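Local coordinates for protein sulfite dehydrogenase (Paracoccus pantotrophus, PDB 2XTS) that probably oxidises protein-bound sulfur in the Sox system at a molybdenum cofactor, working in a complex with a heme-bearing cytochrome chain, at residues Arg74-Ala79 with Ser177-Ser182; Ala160-Glu165 with Leu230-Lys235; Gly166-Ala171 with Trp258-Asp263. All coordinates share one frame; numbering follows the deposited sequence. Where two conformers were deposited one is given.

Contact 1 of 3, residues Arg74-Ala79 with Ser177-Ser182; sequences RHHSGA and SSNGRS. With MTE (phosphonic acidmono-(2-amino-5,6-dimercapto-4-oxo-3,7,8a,9,10,10a-hexahydro-4H-8-oxa-1,3,9,10-tetraaza-anthracen-7-ylmethyl)ester), chain E; 2MO (molybdenum (IV)oxide), chain F; HEC (heme c), chain K.
His76 and Ser177 meet through their CB atoms, 3.4 Å apart, beside the molybdenum cofactor. CG of His76 stands anti to its carbonyl carbon (chi1 -63°), which carries the imidazole past Ser177 and in between the pterin and the heme. The ring and the side chain of Asn179 cross at about a right angle, with ring and amide planes 47° apart. Asn179 in turn lies against the pterin, its CB 3.4 Å from C2 of MTE. One face of the imidazole is taken by Arg74, whose NH1 sits 3.4 Å above the centre of the ring. At the ring edge, ND1 of His76 donates to O2D of a heme propionate at 3.2 Å. NE2 of His76 lies 3.6 Å from S1' of MTE. His76 therefore touches both cofactors, consistent with a place between the two redox centres. Arg74 points on to the metal group: its NE donates to OT2 on the molybdenum at 3.1 Å, close to the guanidinium plane. Its backbone N holds the cofactor phosphate through O2P at 3.0 Å. One hydrogen bond ties the loops directly, from Ser177 N to Ser77 OG (3.1 Å, angle 142°). The hydroxyl of Ser177 bonds instead to Asp175. Strand 74-75 pairs with strand 52-53. Beyond Asn179 the chain enters strand 181-184, an outermost strand of the mixed sheet, next to strand 168-173.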
loop_
_atom_site.group_PDB
_atom_site.type_symbol
_atom_site.label_atom_id
_atom_site.label_comp_id
_atom_site.label_asym_id
_atom_site.label_seq_id
_atom_site.Cartn_x
_atom_site.Cartn_y
_atom_site.Cartn_z
ATOM N N ARG A 74 -6.379 -3.049 16.705
ATOM C CA ARG A 74 -7.210 -3.059 17.919
ATOM C C ARG A 74 -7.806 -4.458 18.039
ATOM O O ARG A 74 -8.528 -4.909 17.148
ATOM C CB ARG A 74 -8.296 -1.977 17.897
ATOM C CG ARG A 74 -8.763 -1.514 19.272
ATOM C CD ARG A 74 -9.504 -2.553 20.065
ATOM N NE ARG A 74 -10.261 -1.870 21.117
ATOM C CZ ARG A 74 -10.376 -2.277 22.372
ATOM N NH1 ARG A 74 -9.785 -3.392 22.806
ATOM N NH2 ARG A 74 -11.084 -1.521 23.211
ATOM N N HIS A 75 -7.480 -5.141 19.128
ATOM C CA HIS A 75 -8.013 -6.478 19.434
ATOM C C HIS A 75 -8.667 -6.483 20.798
ATOM O O HIS A 75 -8.357 -5.647 21.640
ATOM C CB HIS A 75 -6.898 -7.540 19.473
ATOM C CG HIS A 75 -5.958 -7.437 18.341
ATOM N ND1 HIS A 75 -4.578 -7.373 18.452
ATOM C CD2 HIS A 75 -6.247 -7.305 17.031
ATOM C CE1 HIS A 75 -4.062 -7.249 17.237
ATOM N NE2 HIS A 75 -5.058 -7.215 16.361
ATOM N N HIS A 76 -9.530 -7.466 21.016
ATOM C CA HIS A 76 -10.129 -7.691 22.332
ATOM C C HIS A 76 -9.733 -9.037 22.949
ATOM O O HIS A 76 -9.834 -9.190 24.164
ATOM C CB HIS A 76 -11.657 -7.550 22.302
ATOM C CG HIS A 76 -12.139 -6.182 21.922
ATOM N ND1 HIS A 76 -12.717 -5.277 22.788
ATOM C CD2 HIS A 76 -12.122 -5.581 20.709
ATOM C CE1 HIS A 76 -13.024 -4.176 22.107
ATOM N NE2 HIS A 76 -12.666 -4.342 20.853
ATOM N N SER A 77 -9.254 -9.990 22.135
ATOM C CA SER A 77 -8.679 -11.243 22.651
ATOM C C SER A 77 -7.455 -11.629 21.832
ATOM O O SER A 77 -7.133 -12.798 21.704
ATOM C CB SER A 77 -9.681 -12.387 22.717
ATOM O OG SER A 77 -10.194 -12.724 21.441
ATOM N N GLY A 78 -6.750 -10.612 21.326
ATOM C CA GLY A 78 -5.513 -10.780 20.552
ATOM C C GLY A 78 -5.752 -11.077 19.072
ATOM O O GLY A 78 -6.877 -11.285 18.633
ATOM N N ALA A 79 -4.669 -11.077 18.307
ATOM C CA ALA A 79 -4.700 -11.331 16.881
ATOM C C ALA A 79 -4.593 -12.830 16.675
ATOM O O ALA A 79 -3.558 -13.416 16.970
ATOM C CB ALA A 79 -3.533 -10.620 16.200
ATOM N N SER A 177 -13.218 -13.090 21.704
ATOM C CA SER A 177 -13.951 -11.897 22.061
ATOM C C SER A 177 -15.242 -11.733 21.267
ATOM O O SER A 177 -16.113 -11.015 21.722
ATOM C CB SER A 177 -13.103 -10.650 21.907
ATOM O OG SER A 177 -13.017 -10.219 20.561
ATOM N N SER A 178 -15.295 -12.335 20.072
ATOM C CA SER A 178 -16.431 -12.304 19.121
ATOM C C SER A 178 -16.676 -10.931 18.491
ATOM O O SER A 178 -16.948 -10.845 17.284
ATOM C CB SER A 178 -17.734 -12.867 19.711
ATOM O OG SER A 178 -18.689 -11.878 20.096
ATOM N N ASN A 179 -16.648 -9.851 19.270
ATOM C CA ASN A 179 -16.878 -8.512 18.743
ATOM C C ASN A 179 -18.201 -8.388 18.008
ATOM O O ASN A 179 -18.321 -7.690 17.013
ATOM C CB ASN A 179 -15.738 -8.096 17.820
ATOM C CG ASN A 179 -15.566 -6.582 17.740
ATOM O OD1 ASN A 179 -15.957 -5.921 16.761
ATOM N ND2 ASN A 179 -15.013 -6.026 18.794
ATOM N N GLY A 180 -19.234 -9.044 18.518
ATOM C CA GLY A 180 -20.502 -9.034 17.808
ATOM C C GLY A 180 -21.085 -7.642 17.772
ATOM O O GLY A 180 -21.104 -6.951 18.777
ATOM N N ARG A 181 -21.573 -7.245 16.596
ATOM C CA ARG A 181 -22.192 -5.953 16.386
ATOM C C ARG A 181 -23.410 -6.087 15.484
ATOM O O ARG A 181 -23.406 -6.870 14.531
ATOM C CB ARG A 181 -21.207 -4.931 15.771
ATOM C CG ARG A 181 -20.138 -4.415 16.719
ATOM C CD ARG A 181 -20.712 -3.674 17.904
ATOM N NE ARG A 181 -21.499 -2.510 17.570
ATOM C CZ ARG A 181 -21.072 -1.259 17.477
ATOM N NH1 ARG A 181 -19.812 -0.935 17.664
ATOM N NH2 ARG A 181 -21.933 -0.301 17.208
ATOM N N SER A 182 -24.413 -5.249 15.755
ATOM C CA SER A 182 -25.656 -5.198 14.999
ATOM C C SER A 182 -25.663 -4.072 13.972
ATOM O O SER A 182 -25.274 -2.936 14.262
ATOM C CB SER A 182 -26.804 -4.967 15.952
ATOM O OG SER A 182 -26.857 -5.963 16.949
HETATM N N1 MTE E . -13.049 -7.789 15.190
HETATM C C2 MTE E . -12.899 -8.798 16.042
HETATM N N2 MTE E . -13.299 -10.031 15.664
HETATM N N3 MTE E . -12.339 -8.633 17.255
HETATM C C4 MTE E . -11.905 -7.420 17.704
HETATM O O4 MTE E . -11.386 -7.353 18.837
HETATM N N5 MTE E . -11.749 -4.967 17.193
HETATM C C6 MTE E . -12.512 -3.978 16.467
HETATM C C7 MTE E . -12.542 -4.176 14.960
HETATM N N8 MTE E . -12.901 -5.535 14.645
HETATM C C9 MTE E . -12.065 -6.267 16.840
HETATM C C10 MTE E . -12.685 -6.517 15.534
HETATM C "C1'" MTE E . -12.076 -2.555 16.763
HETATM S "S1'" MTE E . -12.522 -1.838 18.296
HETATM C "C2'" MTE E . -11.425 -1.802 15.845
HETATM S "S2'" MTE E . -11.089 -0.135 16.100
HETATM C "C3'" MTE E . -11.013 -2.432 14.532
HETATM O "O3'" MTE E . -11.264 -3.844 14.444
HETATM C "C4'" MTE E . -9.520 -2.261 14.321
HETATM O "O4'" MTE E . -9.152 -2.785 13.038
HETATM P P MTE E . -7.590 -3.080 12.824
HETATM O O1P MTE E . -6.997 -1.651 13.013
HETATM O O2P MTE E . -7.077 -3.991 13.890
HETATM O O3P MTE E . -7.473 -3.547 11.414
HETATM MO MO 2MO F . -12.242 0.504 18.079
HETATM O OT1 2MO F . -13.800 1.235 17.572
HETATM O OT2 2MO F . -12.066 0.351 20.023
HETATM FE FE HEC K . -14.059 -10.960 32.670
HETATM C CHA HEC K . -14.783 -8.158 30.893
HETATM C CHB HEC K . -17.374 -11.372 33.344
HETATM C CHC HEC K . -13.368 -13.904 34.122
HETATM C CHD HEC K . -10.770 -10.228 32.562
HETATM N NA HEC K . -15.747 -9.963 32.211
HETATM C C1A HEC K . -15.819 -8.784 31.508
HETATM C C2A HEC K . -17.187 -8.317 31.489
HETATM C C3A HEC K . -17.903 -9.219 32.175
HETATM C C4A HEC K . -17.008 -10.259 32.631
HETATM C CMA HEC K . -19.421 -9.226 32.458
HETATM C CAA HEC K . -17.672 -7.015 30.799
HETATM C CBA HEC K . -17.426 -5.793 31.684
HETATM C CGA HEC K . -17.969 -4.525 31.092
HETATM O O1A HEC K . -17.976 -4.369 29.869
HETATM O O2A HEC K . -18.430 -3.709 31.923
HETATM N NB HEC K . -15.141 -12.380 33.512
HETATM C C1B HEC K . -16.521 -12.398 33.692
HETATM C C2B HEC K . -16.914 -13.708 34.163
HETATM C C3B HEC K . -15.797 -14.406 34.413
HETATM C C4B HEC K . -14.682 -13.599 33.982
HETATM C CMB HEC K . -18.368 -14.054 34.542
HETATM C CAB HEC K . -15.673 -15.837 34.915
HETATM C CBB HEC K . -16.544 -16.782 34.038
HETATM N NC HEC K . -12.354 -11.886 33.238
HETATM C C1C HEC K . -12.292 -13.092 33.866
HETATM C C2C HEC K . -10.912 -13.397 34.151
HETATM C C3C HEC K . -10.181 -12.367 33.706
HETATM C C4C HEC K . -11.093 -11.389 33.177
HETATM C CMC HEC K . -10.421 -14.699 34.819
HETATM C CAC HEC K . -8.683 -12.073 33.779
HETATM C CBC HEC K . -7.689 -13.126 33.443
HETATM N ND HEC K . -12.984 -9.469 31.860
HETATM C C1D HEC K . -11.603 -9.426 31.827
HETATM C C2D HEC K . -11.152 -8.357 30.975
HETATM C C3D HEC K . -12.385 -7.745 30.442
HETATM C C4D HEC K . -13.470 -8.459 31.041
HETATM C CMD HEC K . -9.739 -7.956 30.574
HETATM C CAD HEC K . -12.432 -6.588 29.461
HETATM C CBD HEC K . -12.428 -7.142 28.039
HETATM C CGD HEC K . -12.539 -6.074 26.988
HETATM O O1D HEC K . -12.831 -4.896 27.320
HETATM O O2D HEC K . -12.433 -6.433 25.799
#

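Contact 2 of 3, residues Ala160-Glu165 with Leu230-Lys235; sequences AGVKPE and LGIYDK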
loop_
_atom_site.group_PDB
_atom_site.type_symbol
_atom_site.label_atom_id
_atom_site.label_comp_id
_atom_site.label_asym_id
_atom_site.label_seq_id
_atom_site.Cartn_x
_atom_site.Cartn_y
_atom_site.Cartn_z
ATOM N N ALA A 160 -28.531 -16.843 0.581
ATOM C CA ALA A 160 -29.323 -17.399 1.685
ATOM C C ALA A 160 -30.790 -17.003 1.576
ATOM O O ALA A 160 -31.655 -17.766 1.989
ATOM C CB ALA A 160 -28.761 -16.943 3.029
ATOM N N GLY A 161 -31.056 -15.811 1.051
ATOM C CA GLY A 161 -32.412 -15.315 0.880
ATOM C C GLY A 161 -32.942 -14.678 2.161
ATOM O O GLY A 161 -33.546 -15.326 2.999
ATOM N N VAL A 162 -32.737 -13.383 2.310
ATOM C CA VAL A 162 -33.152 -12.684 3.527
ATOM C C VAL A 162 -34.674 -12.554 3.569
ATOM O O VAL A 162 -35.276 -12.071 2.616
ATOM C CB VAL A 162 -32.518 -11.275 3.619
ATOM C CG1 VAL A 162 -32.989 -10.541 4.871
ATOM C CG2 VAL A 162 -30.995 -11.374 3.627
ATOM N N LYS A 163 -35.295 -12.963 4.675
ATOM C CA LYS A 163 -36.755 -12.848 4.830
ATOM C C LYS A 163 -37.135 -11.386 5.096
ATOM O O LYS A 163 -36.330 -10.637 5.644
ATOM C CB LYS A 163 -37.233 -13.749 5.966
ATOM C CG LYS A 163 -37.182 -15.232 5.646
ATOM C CD LYS A 163 -37.451 -16.102 6.870
ATOM C CE LYS A 163 -37.711 -17.549 6.466
ATOM N NZ LYS A 163 -38.084 -18.389 7.639
ATOM N N PRO A 164 -38.365 -10.975 4.743
ATOM C CA PRO A 164 -38.756 -9.573 4.967
ATOM C C PRO A 164 -38.690 -9.091 6.423
ATOM O O PRO A 164 -38.486 -7.904 6.661
ATOM C CB PRO A 164 -40.194 -9.515 4.435
ATOM C CG PRO A 164 -40.274 -10.633 3.470
ATOM C CD PRO A 164 -39.377 -11.716 3.966
ATOM N N GLU A 165 -38.840 -10.013 7.369
ATOM C CA GLU A 165 -38.754 -9.703 8.782
ATOM C C GLU A 165 -37.318 -9.451 9.248
ATOM O O GLU A 165 -37.114 -8.923 10.348
ATOM C CB GLU A 165 -39.368 -10.842 9.593
ATOM C CG GLU A 165 -40.857 -11.062 9.352
ATOM C CD GLU A 165 -41.204 -11.929 8.122
ATOM O OE1 GLU A 165 -40.322 -12.578 7.505
ATOM O OE2 GLU A 165 -42.408 -11.962 7.772
ATOM N N LEU A 230 -22.825 -14.235 10.083
ATOM C CA LEU A 230 -23.781 -13.166 9.802
ATOM C C LEU A 230 -25.166 -13.706 10.159
ATOM O O LEU A 230 -25.699 -14.582 9.472
ATOM C CB LEU A 230 -23.727 -12.731 8.338
ATOM C CG LEU A 230 -22.353 -12.438 7.747
ATOM C CD1 LEU A 230 -22.500 -12.113 6.255
ATOM C CD2 LEU A 230 -21.657 -11.297 8.498
ATOM N N GLY A 231 -25.722 -13.212 11.247
ATOM C CA GLY A 231 -27.037 -13.639 11.718
ATOM C C GLY A 231 -28.056 -12.590 11.383
ATOM O O GLY A 231 -27.823 -11.407 11.602
ATOM N N ILE A 232 -29.203 -13.000 10.856
ATOM C CA ILE A 232 -30.246 -12.050 10.482
ATOM C C ILE A 232 -31.361 -12.138 11.513
ATOM O O ILE A 232 -31.928 -13.197 11.709
ATOM C CB ILE A 232 -30.796 -12.350 9.088
ATOM C CG1 ILE A 232 -29.655 -12.425 8.051
ATOM C CG2 ILE A 232 -31.832 -11.293 8.712
ATOM C CD1 ILE A 232 -28.729 -11.199 8.005
ATOM N N TYR A 233 -31.651 -11.026 12.169
ATOM C CA TYR A 233 -32.609 -10.957 13.271
ATOM C C TYR A 233 -33.637 -9.856 12.991
ATOM O O TYR A 233 -33.461 -9.008 12.095
ATOM C CB TYR A 233 -31.854 -10.715 14.607
ATOM C CG TYR A 233 -30.841 -11.769 14.947
ATOM C CD1 TYR A 233 -31.219 -12.978 15.472
ATOM C CD2 TYR A 233 -29.513 -11.545 14.785
ATOM C CE1 TYR A 233 -30.289 -13.961 15.768
ATOM C CE2 TYR A 233 -28.581 -12.514 15.085
ATOM C CZ TYR A 233 -28.961 -13.712 15.586
ATOM O OH TYR A 233 -27.989 -14.649 15.863
ATOM N N ASP A 234 -34.702 -9.856 13.787
ATOM C CA ASP A 234 -35.770 -8.866 13.644
ATOM C C ASP A 234 -35.546 -7.616 14.477
ATOM O O ASP A 234 -36.278 -6.653 14.365
ATOM C CB ASP A 234 -37.162 -9.490 13.900
ATOM C CG ASP A 234 -37.347 -10.009 15.320
ATOM O OD1 ASP A 234 -36.414 -9.933 16.157
ATOM O OD2 ASP A 234 -38.468 -10.510 15.595
ATOM N N LYS A 235 -34.483 -7.631 15.273
ATOM C CA LYS A 235 -34.119 -6.517 16.162
ATOM C C LYS A 235 -32.629 -6.564 16.433
ATOM O O LYS A 235 -32.002 -7.579 16.187
ATOM C CB LYS A 235 -34.869 -6.565 17.492
ATOM C CG LYS A 235 -34.726 -7.826 18.252
ATOM C CD LYS A 235 -35.605 -7.825 19.494
ATOM C CE LYS A 235 -37.088 -7.580 19.178
ATOM N NZ LYS A 235 -38.076 -7.945 20.262
#
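The backbone oxygen of Glu165 is met by two carbons of Asp234. The CA-H of Asp234 points to it in a CA-H...O contact, CA to O 3.6 Å, with 141° at the hydrogen. CB of Asp234 lies at 3.6 Å from the same Glu165 O. This joins the connection between helix 153-160 and strand 168-173 to the end of strand 227-233, within the molybdopterin-binding domain of the sulfite oxidase family. The touching parts, 162 to 165 and 232 to 234, run nearly parallel, 13° apart. The loop leaves its helix at Gly161, which has a positive phi of 84°. Backbone hydrogen bonds pair Ala160 with Lys97, Gly161 with Glu96 and Lys163 with Leu94.

The apolar half of the contact is small. Val162 and Ile232 cross at about a right angle, and one methyl of each does the touching. CG1 of Val162 and CG2 of Ile232 both stand anti to their own backbone N, and they meet at 4.1 Å. Leu157 of helix 153-160 touches both side chains, which makes a small apolar cluster; Ile232 is buried and Val162 partly exposed.

Tyr233, at the end of strand 227-233, and the two residues after it reach the cytochrome chain. Tyr233 points away from the loop, and its OH bonds to Asp18 of the cytochrome chain and to Arg229. Asp234 OD1 bonds to Gln26 of the cytochrome chain. Lys235 NZ makes a salt bridge to Asp24 of that chain. The contact thus backs part of the subunit interface. The tyrosine ring folds back along its own strand, where CE2 of Tyr233 lies 3.9 Å from CA of Gly231.

Contact 3 of 3, residues Gly166-Ala171 with Trp258-Asp263; sequences GKWLYA and WTWVMD. With CO (cobalt (II) ion), chain G.
Trp168 makes the whole of this contact with two other tryptophans, Trp258 and Trp260. The first interaction is a T-shaped (edge-to-face) pair. The edge of the Trp168 six-membered ring is turned to the face of the Trp258 ring, centroids 4.9 Å apart and planes at 55°. CH2 of Trp168 leads, 3.7 Å above the Trp258 plane and offset toward its rim. Replacing Trp258 by an alanine would probably leave the edge of Trp168 without its aromatic face and Glu238 without the indole NE1 that bonds to it. The second interaction is apolar. CZ2 of Trp260 comes to the edge of Trp168, near its plane, 3.8 Å from CZ3. Trp260 is also stacked with Trp218.

Metal bonding comes third, at the turn between the two tryptophans. Thr259 chelates the cobalt with its backbone O at 2.1 Å and its OG1 at 2.1 Å. OG1 stands between the backbone N and the carbonyl carbon (chi1 49°), which brings it to the metal. Two waters, Glu219 and His369 complete the site. Thr259 also centres an inverse gamma turn, closed by a weak bond from Trp260 N to Trp258 O.

The contact joins the molybdopterin-binding domain to the dimerisation domain. Trp168 starts strand 168-173, which lies between strands 227-233 and 181-184 in the mixed sheet. Residues 258-263 connect strand 255-257 to strand 265-270, an outermost strand of the large antiparallel sheet.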
loop_
_atom_site.group_PDB
_atom_site.type_symbol
_atom_site.label_atom_id
_atom_site.label_comp_id
_atom_site.label_asym_id
_atom_site.label_seq_id
_atom_site.Cartn_x
_atom_site.Cartn_y
_atom_site.Cartn_z
ATOM N N GLY A 166 -36.345 -9.787 8.403
ATOM C CA GLY A 166 -34.932 -9.640 8.755
ATOM C C GLY A 166 -34.432 -8.223 8.587
ATOM O O GLY A 166 -33.914 -7.861 7.522
ATOM N N LYS A 167 -34.536 -7.443 9.665
ATOM C CA LYS A 167 -34.243 -6.013 9.652
ATOM C C LYS A 167 -32.817 -5.657 10.125
ATOM O O LYS A 167 -32.347 -4.533 9.868
ATOM C CB LYS A 167 -35.261 -5.302 10.563
ATOM C CG LYS A 167 -36.760 -5.433 10.165
ATOM C CD LYS A 167 -37.013 -4.991 8.747
ATOM C CE LYS A 167 -38.518 -4.902 8.419
ATOM N NZ LYS A 167 -39.218 -3.828 9.179
ATOM N N TRP A 168 -32.164 -6.597 10.811
ATOM C CA TRP A 168 -30.839 -6.386 11.391
ATOM C C TRP A 168 -29.946 -7.550 11.049
ATOM O O TRP A 168 -30.393 -8.693 10.996
ATOM C CB TRP A 168 -30.932 -6.243 12.919
ATOM C CG TRP A 168 -31.588 -5.020 13.415
ATOM C CD1 TRP A 168 -32.920 -4.816 13.566
ATOM C CD2 TRP A 168 -30.938 -3.817 13.827
ATOM N NE1 TRP A 168 -33.136 -3.554 14.062
ATOM C CE2 TRP A 168 -31.933 -2.929 14.245
ATOM C CE3 TRP A 168 -29.601 -3.419 13.918
ATOM C CZ2 TRP A 168 -31.646 -1.653 14.739
ATOM C CZ3 TRP A 168 -29.303 -2.139 14.424
ATOM C CH2 TRP A 168 -30.325 -1.275 14.811
ATOM N N LEU A 169 -28.667 -7.239 10.858
ATOM C CA LEU A 169 -27.628 -8.239 10.687
ATOM C C LEU A 169 -26.674 -8.119 11.850
ATOM O O LEU A 169 -26.229 -7.015 12.208
ATOM C CB LEU A 169 -26.888 -8.038 9.363
ATOM C CG LEU A 169 -25.708 -8.969 9.044
ATOM C CD1 LEU A 169 -25.543 -9.105 7.546
ATOM C CD2 LEU A 169 -24.412 -8.439 9.660
ATOM N N TYR A 170 -26.378 -9.261 12.454
ATOM C CA TYR A 170 -25.401 -9.354 13.524
ATOM C C TYR A 170 -24.175 -10.061 12.987
ATOM O O TYR A 170 -24.285 -11.176 12.476
ATOM C CB TYR A 170 -26.002 -10.148 14.661
ATOM C CG TYR A 170 -25.090 -10.387 15.843
ATOM C CD1 TYR A 170 -24.816 -9.375 16.775
ATOM C CD2 TYR A 170 -24.566 -11.654 16.083
ATOM C CE1 TYR A 170 -24.011 -9.636 17.887
ATOM C CE2 TYR A 170 -23.752 -11.913 17.156
ATOM C CZ TYR A 170 -23.499 -10.918 18.072
ATOM O OH TYR A 170 -22.689 -11.173 19.162
ATOM N N ALA A 171 -23.006 -9.429 13.112
ATOM C CA ALA A 171 -21.763 -10.029 12.616
ATOM C C ALA A 171 -20.877 -10.346 13.792
ATOM O O ALA A 171 -20.695 -9.502 14.670
ATOM C CB ALA A 171 -21.011 -9.105 11.658
ATOM N N TRP A 258 -25.628 3.419 19.201
ATOM C CA TRP A 258 -25.702 3.254 17.763
ATOM C C TRP A 258 -25.170 4.530 17.111
ATOM O O TRP A 258 -25.709 4.992 16.120
ATOM C CB TRP A 258 -27.126 2.950 17.306
ATOM C CG TRP A 258 -27.761 1.731 17.883
ATOM C CD1 TRP A 258 -27.187 0.733 18.636
ATOM C CD2 TRP A 258 -29.140 1.422 17.791
ATOM N NE1 TRP A 258 -28.153 -0.194 18.987
ATOM C CE2 TRP A 258 -29.358 0.212 18.477
ATOM C CE3 TRP A 258 -30.225 2.050 17.165
ATOM C CZ2 TRP A 258 -30.636 -0.367 18.572
ATOM C CZ3 TRP A 258 -31.484 1.466 17.250
ATOM C CH2 TRP A 258 -31.672 0.277 17.947
ATOM N N THR A 259 -24.065 5.097 17.644
ATOM C CA THR A 259 -23.387 6.213 16.997
ATOM C C THR A 259 -22.431 5.568 16.022
ATOM O O THR A 259 -21.258 5.330 16.299
ATOM C CB THR A 259 -22.703 7.143 18.017
ATOM O OG1 THR A 259 -21.916 6.354 18.939
ATOM C CG2 THR A 259 -23.777 7.890 18.794
ATOM N N TRP A 260 -22.966 5.237 14.865
ATOM C CA TRP A 260 -22.226 4.462 13.896
ATOM C C TRP A 260 -21.262 5.314 13.080
ATOM O O TRP A 260 -20.108 4.934 12.872
ATOM C CB TRP A 260 -23.196 3.726 12.972
ATOM C CG TRP A 260 -24.090 2.763 13.690
ATOM C CD1 TRP A 260 -23.735 1.881 14.652
ATOM C CD2 TRP A 260 -25.492 2.562 13.459
ATOM N NE1 TRP A 260 -24.833 1.156 15.065
ATOM C CE2 TRP A 260 -25.924 1.549 14.339
ATOM C CE3 TRP A 260 -26.429 3.170 12.625
ATOM C CZ2 TRP A 260 -27.253 1.114 14.384
ATOM C CZ3 TRP A 260 -27.754 2.738 12.684
ATOM C CH2 TRP A 260 -28.147 1.722 13.550
ATOM N N VAL A 261 -21.714 6.449 12.564
ATOM C CA VAL A 261 -20.886 7.214 11.630
ATOM C C VAL A 261 -19.803 8.014 12.344
ATOM O O VAL A 261 -19.980 8.509 13.465
ATOM C CB VAL A 261 -21.678 8.126 10.634
ATOM C CG1 VAL A 261 -20.858 8.384 9.361
ATOM C CG2 VAL A 261 -22.965 7.517 10.203
ATOM N N MET A 262 -18.656 8.092 11.677
ATOM C CA MET A 262 -17.536 8.914 12.100
ATOM C C MET A 262 -17.638 10.266 11.377
ATOM O O MET A 262 -17.675 10.331 10.152
ATOM C CB MET A 262 -16.216 8.206 11.791
ATOM C CG MET A 262 -16.066 6.843 12.435
ATOM S SD MET A 262 -16.172 6.898 14.244
ATOM C CE MET A 262 -14.565 7.567 14.669
ATOM N N ASP A 263 -17.647 11.355 12.131
ATOM C CA ASP A 263 -17.845 12.679 11.548
ATOM C C ASP A 263 -16.543 13.286 10.990
ATOM O O ASP A 263 -15.430 12.836 11.296
ATOM C CB ASP A 263 -18.457 13.614 12.598
ATOM C CG ASP A 263 -19.865 13.215 13.015
ATOM O OD1 ASP A 263 -20.630 12.681 12.186
ATOM O OD2 ASP A 263 -20.203 13.466 14.187
HETATM CO CO CO G . -20.289 5.197 18.161
HETATM O O HOH W 1 -21.536 3.492 18.587
HETATM O O HOH W 2 -19.495 5.150 20.128
#

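Contact 1 is buried and lines the cofactor pocket. Contact 2 is partly buried, and contact 3 lies at the surface. All three reach the same mixed sheet, through neighbouring strands 181-184, 168-173 and 227-233. Contacts 1 and 3 touch where Arg181 O probably accepts from Ala171 N at 3.0 Å. Contacts 2 and 3 touch on the other side of strand 168-173, with Gly231 O 2.7 Å from Tyr170 N. Their chemistry differs with place. Contact 1 mixes close packing with one hydrogen bond and gathers round bound cofactors, contact 2 joins methyls and backbone, and contact 3 is aromatic. Contact 3 alone joins the two family domains.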